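PDB 3PXV: nitroreductase from Desulfitobacterium hafniense, which binds FMN as a member of the nitroreductase family and probably acts as an oxidoreductase that uses this flavin to reduce its substrates. Local coordinates for residues Ser15-Lys20 with Ala130-Gly135; Ala93-Val98 with Val166-Ala171; Glu61-Gly66 with Gly87-Gly92. All coordinates share one frame; numbering follows the deposited sequence.

Contact 1: Ser15-Lys20 with Ala130-Gly135. With FMN (flavin mononucleotide), chain F.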
loop_
_atom_site.group_PDB
_atom_site.type_symbol
_atom_site.label_atom_id
_atom_site.label_comp_id
_atom_site.label_asym_id
_atom_site.label_seq_id
_atom_site.Cartn_x
_atom_site.Cartn_y
_atom_site.Cartn_z
ATOM N N SER B 15 -4.126 14.666 -1.651
ATOM C CA SER B 15 -2.780 15.059 -1.269
ATOM C C SER B 15 -2.734 16.528 -0.879
ATOM O O SER B 15 -2.886 17.405 -1.719
ATOM C CB SER B 15 -1.802 14.793 -2.399
ATOM O OG SER B 15 -1.557 13.416 -2.535
ATOM N N CYS B 16 -2.529 16.813 0.392
ATOM C CA CYS B 16 -2.459 18.204 0.844
ATOM C C CYS B 16 -1.055 18.783 0.638
ATOM O O CYS B 16 -0.053 18.139 1.013
ATOM C CB CYS B 16 -2.846 18.297 2.325
ATOM S SG CYS B 16 -2.709 19.919 3.051
ATOM N N ARG B 17 -0.974 19.975 0.056
ATOM C CA ARG B 17 0.326 20.613 -0.141
ATOM C C ARG B 17 0.424 22.042 0.452
ATOM O O ARG B 17 1.112 22.910 -0.079
ATOM C CB ARG B 17 0.679 20.620 -1.624
ATOM C CG ARG B 17 0.949 19.244 -2.148
ATOM C CD ARG B 17 1.524 19.279 -3.550
ATOM N NE ARG B 17 1.743 17.911 -4.004
ATOM C CZ ARG B 17 0.878 17.210 -4.728
ATOM N NH1 ARG B 17 -0.269 17.755 -5.143
ATOM N NH2 ARG B 17 1.177 15.957 -5.067
ATOM N N ASP B 18 -0.238 22.256 1.573
ATOM C CA ASP B 18 -0.242 23.550 2.217
ATOM C C ASP B 18 -0.868 23.330 3.587
ATOM O O ASP B 18 -2.098 23.275 3.734
ATOM C CB ASP B 18 -1.066 24.526 1.374
ATOM C CG ASP B 18 -1.113 25.911 1.957
ATOM O OD1 ASP B 18 -0.323 26.205 2.867
ATOM O OD2 ASP B 18 -1.936 26.716 1.486
ATOM N N PHE B 19 -0.008 23.163 4.580
ATOM C CA PHE B 19 -0.426 22.896 5.953
ATOM C C PHE B 19 -0.295 24.094 6.889
ATOM O O PHE B 19 0.595 24.912 6.735
ATOM C CB PHE B 19 0.449 21.782 6.540
ATOM C CG PHE B 19 0.296 20.433 5.863
ATOM C CD1 PHE B 19 1.084 20.084 4.791
ATOM C CD2 PHE B 19 -0.577 19.483 6.372
ATOM C CE1 PHE B 19 0.973 18.827 4.205
ATOM C CE2 PHE B 19 -0.699 18.234 5.780
ATOM C CZ PHE B 19 0.079 17.907 4.714
ATOM N N LYS B 20 -1.190 24.164 7.870
ATOM C CA LYS B 20 -1.130 25.141 8.945
ATOM C C LYS B 20 -0.046 24.620 9.893
ATOM O O LYS B 20 0.347 23.445 9.799
ATOM C CB LYS B 20 -2.493 25.250 9.665
ATOM C CG LYS B 20 -3.642 25.746 8.756
ATOM C CD LYS B 20 -5.065 25.515 9.327
ATOM C CE LYS B 20 -5.624 26.684 10.090
ATOM N NZ LYS B 20 -5.921 27.866 9.203
ATOM N N ALA B 130 -5.287 16.211 7.593
ATOM C CA ALA B 130 -4.792 16.305 6.237
ATOM C C ALA B 130 -3.452 15.595 6.149
ATOM O O ALA B 130 -2.682 15.560 7.111
ATOM C CB ALA B 130 -4.653 17.775 5.821
ATOM N N ASN B 131 -3.162 15.045 4.978
ATOM C CA ASN B 131 -1.947 14.273 4.788
ATOM C C ASN B 131 -1.474 14.221 3.336
ATOM O O ASN B 131 -2.194 14.609 2.408
ATOM C CB ASN B 131 -2.196 12.843 5.259
ATOM C CG ASN B 131 -3.339 12.176 4.520
ATOM O OD1 ASN B 131 -3.123 11.569 3.467
ATOM N ND2 ASN B 131 -4.582 12.329 5.035
ATOM N N ILE B 132 -0.250 13.733 3.155
ATOM C CA ILE B 132 0.306 13.501 1.845
ATOM C C ILE B 132 1.481 12.525 1.959
ATOM O O ILE B 132 2.307 12.668 2.873
ATOM C CB ILE B 132 0.806 14.802 1.164
ATOM C CG1 ILE B 132 1.171 14.514 -0.285
ATOM C CG2 ILE B 132 2.061 15.399 1.887
ATOM C CD1 ILE B 132 1.645 15.740 -1.067
HETATM N N MSE B 133 1.542 11.545 1.038
HETATM C CA MSE B 133 2.688 10.632 0.925
HETATM C C MSE B 133 3.851 11.454 0.371
HETATM O O MSE B 133 3.701 12.211 -0.590
HETATM C CB MSE B 133 2.399 9.452 -0.015
HETATM C CG MSE B 133 2.132 8.094 0.671
HETATM SE SE MSE B 133 0.470 7.985 1.559
HETATM C CE MSE B 133 -0.472 7.017 0.238
ATOM N N CYS B 134 5.023 11.334 0.967
ATOM C CA CYS B 134 6.112 12.149 0.504
ATOM C C CYS B 134 7.334 11.309 0.396
ATOM O O CYS B 134 7.931 10.958 1.382
ATOM C CB CYS B 134 6.318 13.305 1.451
ATOM S SG CYS B 134 7.622 14.373 1.009
ATOM N N GLY B 135 7.697 10.979 -0.830
ATOM C CA GLY B 135 8.895 10.200 -1.094
ATOM C C GLY B 135 10.127 11.078 -1.031
ATOM O O GLY B 135 11.256 10.558 -0.929
HETATM N N1 FMN F . 3.466 14.428 -3.740
HETATM C C2 FMN F . 4.377 15.427 -3.455
HETATM O O2 FMN F . 4.082 16.618 -3.524
HETATM N N3 FMN F . 5.648 15.088 -3.083
HETATM C C4 FMN F . 6.047 13.777 -2.993
HETATM O O4 FMN F . 7.202 13.550 -2.662
HETATM C C4A FMN F . 5.127 12.768 -3.280
HETATM N N5 FMN F . 5.469 11.448 -3.200
HETATM C C5A FMN F . 4.498 10.478 -3.227
HETATM C C6 FMN F . 4.832 9.166 -2.882
HETATM C C7 FMN F . 3.873 8.161 -2.894
HETATM C C7M FMN F . 4.274 6.787 -2.515
HETATM C C8 FMN F . 2.574 8.471 -3.264
HETATM C C8M FMN F . 1.504 7.440 -3.298
HETATM C C9 FMN F . 2.231 9.783 -3.608
HETATM C C9A FMN F . 3.202 10.804 -3.591
HETATM N N10 FMN F . 2.907 12.113 -3.934
HETATM C C10 FMN F . 3.826 13.104 -3.655
HETATM C "C1'" FMN F . 1.464 12.516 -4.011
HETATM C "C2'" FMN F . 0.929 12.229 -5.404
HETATM O "O2'" FMN F . 1.371 13.258 -6.268
HETATM C "C3'" FMN F . -0.593 12.135 -5.350
HETATM O "O3'" FMN F . -1.004 11.066 -4.524
HETATM C "C4'" FMN F . -1.154 11.907 -6.743
HETATM O "O4'" FMN F . -0.827 13.038 -7.492
HETATM C "C5'" FMN F . -2.668 11.696 -6.743
HETATM O "O5'" FMN F . -3.311 12.806 -6.146
HETATM P P FMN F . -4.167 12.644 -4.798
HETATM O O1P FMN F . -4.544 14.020 -4.355
HETATM O O2P FMN F . -3.368 11.963 -3.670
HETATM O O3P FMN F . -5.367 11.857 -5.206
HETATM O O HOH W 1 -1.079 11.380 -0.750
#
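Ser-15 OG is gripped from two directions: it donates to FMN O2P at 2.6 Å and accepts a hydrogen bond from a water whose oxygen lies 2.7 Å from OG. The same water takes the backbone N-H of Met-133, a selenomethionine here, so it bridges the loop to strand 130-133 next to the cofactor. The backbone N of Ser-15 also donates to the phosphate, through O1P. One residue on, the chain is stitched directly to the strand by an almost perfectly straight bond from Cys-16 N to Asn-131 O (3.0 Å, 179° at the hydrogen). Loop and strand end together form one wall of the FMN pocket.

Ile-132 fills the angle between loop and flavin. With CG1 anti to its backbone N (chi1 -171°) and the chain extended beyond it, CG1 passes the CB of Ser-15 and CD1 ends above the N1/O2 rim of the flavin, closest to N1. There the isoleucine crosses the extended Arg-17 at about a right angle, CD1 lying 3.7 Å from Arg-17 NE. The guanidinium meets the flavin in two places: NE drives a nearly linear bond into FMN O2 at 2.7 Å (173°), while NH2 reaches FMN N1 at 3.1 Å, with N1 in the guanidinium plane. Further out, the Phe-19 ring carries Cys-16 SG over the centre of one face and turns its edge to the strand, CE2 being 3.6 Å from Ala-130 O.

A leucine in place of Arg-17 would probably strip FMN N1 of this N-H donor and leave O2 without the guanidinium. A positive group held against N1 and O2 is likely to favour the negative charge that a reduced flavin gathers there.

Contact 2: Ala93-Val98 with Val166-Ala171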
loop_
_atom_site.group_PDB
_atom_site.type_symbol
_atom_site.label_atom_id
_atom_site.label_comp_id
_atom_site.label_asym_id
_atom_site.label_seq_id
_atom_site.Cartn_x
_atom_site.Cartn_y
_atom_site.Cartn_z
ATOM N N ALA B 93 4.319 21.263 6.908
ATOM C CA ALA B 93 3.738 20.257 7.791
ATOM C C ALA B 93 4.510 20.254 9.079
ATOM O O ALA B 93 5.736 20.273 9.046
ATOM C CB ALA B 93 3.780 18.870 7.164
ATOM N N PRO B 94 3.801 20.207 10.214
ATOM C CA PRO B 94 4.445 20.227 11.512
ATOM C C PRO B 94 4.844 18.850 12.040
ATOM O O PRO B 94 5.447 18.766 13.100
ATOM C CB PRO B 94 3.376 20.869 12.392
ATOM C CG PRO B 94 2.093 20.338 11.801
ATOM C CD PRO B 94 2.336 20.275 10.333
ATOM N N CYS B 95 4.482 17.784 11.335
ATOM C CA CYS B 95 4.875 16.430 11.734
ATOM C C CYS B 95 4.694 15.458 10.593
ATOM O O CYS B 95 4.014 15.742 9.621
ATOM C CB CYS B 95 4.066 15.925 12.930
ATOM S SG CYS B 95 2.403 15.513 12.512
HETATM N N MSE B 96 5.304 14.295 10.727
HETATM C CA MSE B 96 5.218 13.279 9.697
HETATM C C MSE B 96 5.523 11.930 10.293
HETATM O O MSE B 96 6.128 11.821 11.341
HETATM C CB MSE B 96 6.223 13.558 8.547
HETATM C CG MSE B 96 7.701 13.478 8.931
HETATM SE SE MSE B 96 8.849 13.791 7.423
HETATM C CE MSE B 96 10.554 13.793 8.358
ATOM N N ILE B 97 5.072 10.902 9.608
ATOM C CA ILE B 97 5.401 9.560 9.997
ATOM C C ILE B 97 6.358 9.071 8.947
ATOM O O ILE B 97 6.041 9.113 7.752
ATOM C CB ILE B 97 4.184 8.678 10.063
ATOM C CG1 ILE B 97 3.356 9.091 11.286
ATOM C CG2 ILE B 97 4.618 7.225 10.134
ATOM C CD1 ILE B 97 2.047 8.333 11.454
ATOM N N VAL B 98 7.545 8.675 9.393
ATOM C CA VAL B 98 8.587 8.123 8.528
ATOM C C VAL B 98 8.539 6.616 8.649
ATOM O O VAL B 98 8.505 6.105 9.759
ATOM C CB VAL B 98 9.982 8.649 8.939
ATOM C CG1 VAL B 98 11.080 8.025 8.074
ATOM C CG2 VAL B 98 9.990 10.211 8.832
ATOM N N VAL B 166 4.603 9.917 5.423
ATOM C CA VAL B 166 3.301 10.548 5.261
ATOM C C VAL B 166 3.309 11.787 6.104
ATOM O O VAL B 166 3.480 11.685 7.299
ATOM C CB VAL B 166 2.138 9.682 5.738
ATOM C CG1 VAL B 166 0.830 10.419 5.432
ATOM C CG2 VAL B 166 2.176 8.299 5.064
ATOM N N LEU B 167 3.102 12.951 5.490
ATOM C CA LEU B 167 3.092 14.211 6.229
ATOM C C LEU B 167 1.690 14.394 6.802
ATOM O O LEU B 167 0.712 13.985 6.159
ATOM C CB LEU B 167 3.474 15.391 5.342
ATOM C CG LEU B 167 4.713 15.219 4.459
ATOM C CD1 LEU B 167 4.832 16.411 3.524
ATOM C CD2 LEU B 167 5.986 15.038 5.324
ATOM N N LEU B 168 1.599 15.012 7.986
ATOM C CA LEU B 168 0.337 15.172 8.663
ATOM C C LEU B 168 0.148 16.564 9.248
ATOM O O LEU B 168 1.089 17.173 9.742
ATOM C CB LEU B 168 0.232 14.158 9.799
ATOM C CG LEU B 168 0.418 12.656 9.510
ATOM C CD1 LEU B 168 0.413 11.884 10.799
ATOM C CD2 LEU B 168 -0.619 12.096 8.532
ATOM N N GLY B 169 -1.088 17.052 9.203
ATOM C CA GLY B 169 -1.434 18.337 9.800
ATOM C C GLY B 169 -2.845 18.737 9.446
ATOM O O GLY B 169 -3.663 17.892 9.125
ATOM N N HIS B 170 -3.133 20.026 9.555
ATOM C CA HIS B 170 -4.421 20.582 9.157
ATOM C C HIS B 170 -4.216 21.362 7.868
ATOM O O HIS B 170 -3.229 22.095 7.740
ATOM C CB HIS B 170 -4.994 21.479 10.248
ATOM C CG HIS B 170 -5.443 20.721 11.450
ATOM N ND1 HIS B 170 -6.642 20.037 11.485
ATOM C CD2 HIS B 170 -4.850 20.513 12.648
ATOM C CE1 HIS B 170 -6.767 19.445 12.660
ATOM N NE2 HIS B 170 -5.691 19.714 13.384
ATOM N N ALA B 171 -5.123 21.183 6.907
ATOM C CA ALA B 171 -5.018 21.883 5.611
ATOM C C ALA B 171 -5.234 23.382 5.746
ATOM O O ALA B 171 -6.189 23.828 6.377
ATOM C CB ALA B 171 -6.028 21.315 4.577
#
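Leu-167 runs up one face of the sheet beside Met-96, its antiparallel non-hydrogen-bonded partner, and its CB and its two methyls each meet a different neighbour. CB sits 3.9 Å from Ala-93 CB. CG is anti to the carbonyl carbon (chi1 -47°), a turn that sends CD2 alongside the selenomethionine Met-96, 3.6 Å from its CB and 3.8 Å from its SE; the two side chains point the same way. The other methyl, CD1, leaves the pair and rests on the carbonyl oxygen of Phe-90, while the side chain as a whole also touches Ile-132 of the next strand.

The opposite face carries Cys-95, Ile-97, Val-166 and Leu-168, packed beneath helices 26-36 and 106-126. Cys-95 SG approaches Leu-168 CB at 3.7 Å, and Ile-97 CD1 meets Leu-168 CD1 at 4.0 Å. Between the faces the backbones of Ile-97 and Val-166 exchange two bonds: Ile-97 N lies 2.9 Å from Val-166 O, and Val-166 N returns one to Ile-97 O. Pro-94 CD lies so near Gly-169 that a CB at that glycine would be tight.

These are the two inner strands, 95-101 and 161-169, of the helix-covered antiparallel sheet of the FMN-dependent nitroreductase fold.

Contact 3: Glu61-Gly66 with Gly87-Gly92. With FMN (flavin mononucleotide), chain F.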
loop_
_atom_site.group_PDB
_atom_site.type_symbol
_atom_site.label_atom_id
_atom_site.label_comp_id
_atom_site.label_asym_id
_atom_site.label_seq_id
_atom_site.Cartn_x
_atom_site.Cartn_y
_atom_site.Cartn_z
ATOM N N GLU B 61 15.883 20.313 8.930
ATOM C CA GLU B 61 17.209 19.898 8.473
ATOM C C GLU B 61 17.127 18.895 7.338
ATOM O O GLU B 61 17.861 18.996 6.370
ATOM C CB GLU B 61 18.061 19.372 9.637
ATOM C CG GLU B 61 18.478 20.456 10.634
ATOM C CD GLU B 61 19.448 19.978 11.705
ATOM O OE1 GLU B 61 20.108 18.940 11.500
ATOM O OE2 GLU B 61 19.582 20.666 12.751
HETATM N N MSE B 62 16.207 17.947 7.444
HETATM C CA MSE B 62 16.046 16.944 6.424
HETATM C C MSE B 62 15.511 17.606 5.152
HETATM O O MSE B 62 15.863 17.215 4.032
HETATM C CB MSE B 62 15.104 15.823 6.912
HETATM C CG MSE B 62 15.668 14.997 8.038
HETATM SE SE MSE B 62 14.437 13.669 8.739
HETATM C CE MSE B 62 14.173 12.700 7.118
ATOM N N GLU B 63 14.674 18.623 5.330
ATOM C CA GLU B 63 14.090 19.336 4.196
ATOM C C GLU B 63 15.172 20.104 3.441
ATOM O O GLU B 63 15.255 20.023 2.217
ATOM C CB GLU B 63 12.976 20.288 4.661
ATOM C CG GLU B 63 12.241 20.982 3.493
ATOM C CD GLU B 63 11.056 21.835 3.940
ATOM O OE1 GLU B 63 11.204 22.622 4.887
ATOM O OE2 GLU B 63 9.977 21.724 3.324
ATOM N N ALA B 64 15.988 20.851 4.183
ATOM C CA ALA B 64 17.060 21.649 3.600
ATOM C C ALA B 64 18.112 20.757 2.940
ATOM O O ALA B 64 18.652 21.107 1.896
ATOM C CB ALA B 64 17.684 22.560 4.650
ATOM N N GLU B 65 18.395 19.602 3.529
ATOM C CA GLU B 65 19.322 18.640 2.920
ATOM C C GLU B 65 18.706 18.078 1.626
ATOM O O GLU B 65 19.379 18.000 0.578
ATOM C CB GLU B 65 19.659 17.506 3.881
ATOM C CG GLU B 65 20.597 16.445 3.295
ATOM C CD GLU B 65 21.971 16.980 2.877
ATOM O OE1 GLU B 65 22.445 18.018 3.451
ATOM O OE2 GLU B 65 22.577 16.322 1.988
ATOM N N GLY B 66 17.430 17.710 1.691
ATOM C CA GLY B 66 16.731 17.190 0.513
ATOM C C GLY B 66 16.838 18.171 -0.645
ATOM O O GLY B 66 17.318 17.810 -1.721
ATOM N N GLY B 87 8.756 26.152 -2.956
ATOM C CA GLY B 87 10.087 25.913 -2.381
ATOM C C GLY B 87 10.104 25.072 -1.117
ATOM O O GLY B 87 11.087 25.085 -0.354
ATOM N N ARG B 88 9.013 24.349 -0.882
ATOM C CA ARG B 88 8.905 23.520 0.287
ATOM C C ARG B 88 8.739 22.111 -0.180
ATOM O O ARG B 88 8.109 21.842 -1.210
ATOM C CB ARG B 88 7.736 23.938 1.177
ATOM C CG ARG B 88 7.937 25.307 1.925
ATOM C CD ARG B 88 6.643 25.745 2.651
ATOM N NE ARG B 88 5.486 25.760 1.733
ATOM C CZ ARG B 88 4.206 25.902 2.099
ATOM N NH1 ARG B 88 3.865 26.048 3.382
ATOM N NH2 ARG B 88 3.251 25.888 1.165
ATOM N N LEU B 89 9.342 21.215 0.584
ATOM C CA LEU B 89 9.320 19.805 0.303
ATOM C C LEU B 89 8.240 19.212 1.245
ATOM O O LEU B 89 7.484 18.342 0.846
ATOM C CB LEU B 89 10.733 19.279 0.558
ATOM C CG LEU B 89 11.453 18.270 -0.324
ATOM C CD1 LEU B 89 11.353 18.590 -1.801
ATOM C CD2 LEU B 89 12.925 18.187 0.126
ATOM N N PHE B 90 8.124 19.750 2.466
ATOM C CA PHE B 90 7.129 19.290 3.417
ATOM C C PHE B 90 5.901 20.183 3.564
ATOM O O PHE B 90 5.065 19.950 4.436
ATOM C CB PHE B 90 7.765 19.014 4.777
ATOM C CG PHE B 90 8.903 18.031 4.726
ATOM C CD1 PHE B 90 8.933 17.001 3.781
ATOM C CD2 PHE B 90 9.906 18.083 5.674
ATOM C CE1 PHE B 90 9.987 16.086 3.751
ATOM C CE2 PHE B 90 10.947 17.174 5.666
ATOM C CZ PHE B 90 10.997 16.177 4.706
ATOM N N TYR B 91 5.779 21.171 2.689
ATOM C CA TYR B 91 4.643 22.081 2.636
ATOM C C TYR B 91 4.201 22.670 3.989
ATOM O O TYR B 91 3.018 22.919 4.227
ATOM C CB TYR B 91 3.481 21.375 1.936
ATOM C CG TYR B 91 3.877 20.733 0.612
ATOM C CD1 TYR B 91 4.121 21.508 -0.532
ATOM C CD2 TYR B 91 3.994 19.346 0.501
ATOM C CE1 TYR B 91 4.476 20.905 -1.740
ATOM C CE2 TYR B 91 4.369 18.741 -0.706
ATOM C CZ TYR B 91 4.603 19.524 -1.816
ATOM O OH TYR B 91 4.961 18.906 -2.990
ATOM N N GLY B 92 5.166 22.925 4.858
ATOM C CA GLY B 92 4.897 23.517 6.178
ATOM C C GLY B 92 4.270 22.570 7.188
ATOM O O GLY B 92 3.722 23.025 8.194
HETATM N N1 FMN F . 3.466 14.428 -3.740
HETATM C C2 FMN F . 4.377 15.427 -3.455
HETATM O O2 FMN F . 4.082 16.618 -3.524
HETATM N N3 FMN F . 5.648 15.088 -3.083
HETATM C C4 FMN F . 6.047 13.777 -2.993
HETATM O O4 FMN F . 7.202 13.550 -2.662
HETATM C C4A FMN F . 5.127 12.768 -3.280
HETATM N N5 FMN F . 5.469 11.448 -3.200
HETATM C C5A FMN F . 4.498 10.478 -3.227
HETATM C C6 FMN F . 4.832 9.166 -2.882
HETATM C C7 FMN F . 3.873 8.161 -2.894
HETATM C C7M FMN F . 4.274 6.787 -2.515
HETATM C C8 FMN F . 2.574 8.471 -3.264
HETATM C C8M FMN F . 1.504 7.440 -3.298
HETATM C C9 FMN F . 2.231 9.783 -3.608
HETATM C C9A FMN F . 3.202 10.804 -3.591
HETATM N N10 FMN F . 2.907 12.113 -3.934
HETATM C C10 FMN F . 3.826 13.104 -3.655
HETATM C "C1'" FMN F . 1.464 12.516 -4.011
HETATM C "C2'" FMN F . 0.929 12.229 -5.404
HETATM O "O2'" FMN F . 1.371 13.258 -6.268
HETATM C "C3'" FMN F . -0.593 12.135 -5.350
HETATM O "O3'" FMN F . -1.004 11.066 -4.524
HETATM C "C4'" FMN F . -1.154 11.907 -6.743
HETATM O "O4'" FMN F . -0.827 13.038 -7.492
HETATM C "C5'" FMN F . -2.668 11.696 -6.743
HETATM O "O5'" FMN F . -3.311 12.806 -6.146
HETATM P P FMN F . -4.167 12.644 -4.798
HETATM O O1P FMN F . -4.544 14.020 -4.355
HETATM O O2P FMN F . -3.368 11.963 -3.670
HETATM O O3P FMN F . -5.367 11.857 -5.206
HETATM O O HOH W 2 7.850 22.934 4.989
#
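The carboxylate of Glu-63 is straddled at OE2: the backbone N-H of Phe-90 comes to one face of its plane and that of Leu-89 to the other. Both arrive on the anti side, 30° and 25° out of the plane respectively. The Phe-90 bond is the shorter and straighter, N to OE2 2.8 Å; Leu-89 N reaches OE2 at 2.9 Å. In the other flat groups, the Tyr-91 ring has Leu-89 C over one face, offset toward the rim, and FMN O2 at its edge, while the guanidinium of Arg-88 has Tyr-91 C over one face.

Glu-63 gets to the loop because its CG is anti to the backbone N (chi1 -175°) and the chain is extended beyond it. On the way CB passes the Phe-90 ring, 3.9 Å from CE2, and CG slides past Leu-89 CB. In this nitroreductase fold the arrangement ties helix 56-72 to the loop that enters strand 95-101, and that loop delivers Tyr-91 to the cofactor. Tyr-91 points away from the helix and its OH donates to FMN O2 at 2.5 Å.

A third donor completes the hold on OE2: a water donates a hydrogen bond to it and accepts the N-H of Gly-92, its oxygen 2.7 Å from Gly-92 N. Two successive amides and a water on one oxygen should fix the rotation of the carboxylate and ease its negative charge. Arg-88 turns elsewhere, making a long, weak ion pair with Asp-18. On the helix side, Leu-89 CD2 lies 4.0 Å from Gly-66 CA, close enough that a CB at this helix position would collide with it.

From the N terminus, the chain first passes the loop 15-20, which waits until strand 130-133 to close contact 1. Contact 3 is nested inside that long loop: helix 56-72 goes by, helix 77-84 follows, and the chain returns at 87-92. Directly afterwards contact 2 opens at 93-98, so contacts 3 and 2 stand in series, and it closes only at 166-171, beyond strand 130-133; contacts 1 and 2 therefore cross. Strand 161-169 lies between strands 95-101 and 130-133, joined to the latter by a backbone hydrogen bond from Leu-167 N to Ile-132 O. Phe-19 N probably bonds Tyr-91 O, linking contact 1 to contact 3, and both of these reach the same FMN.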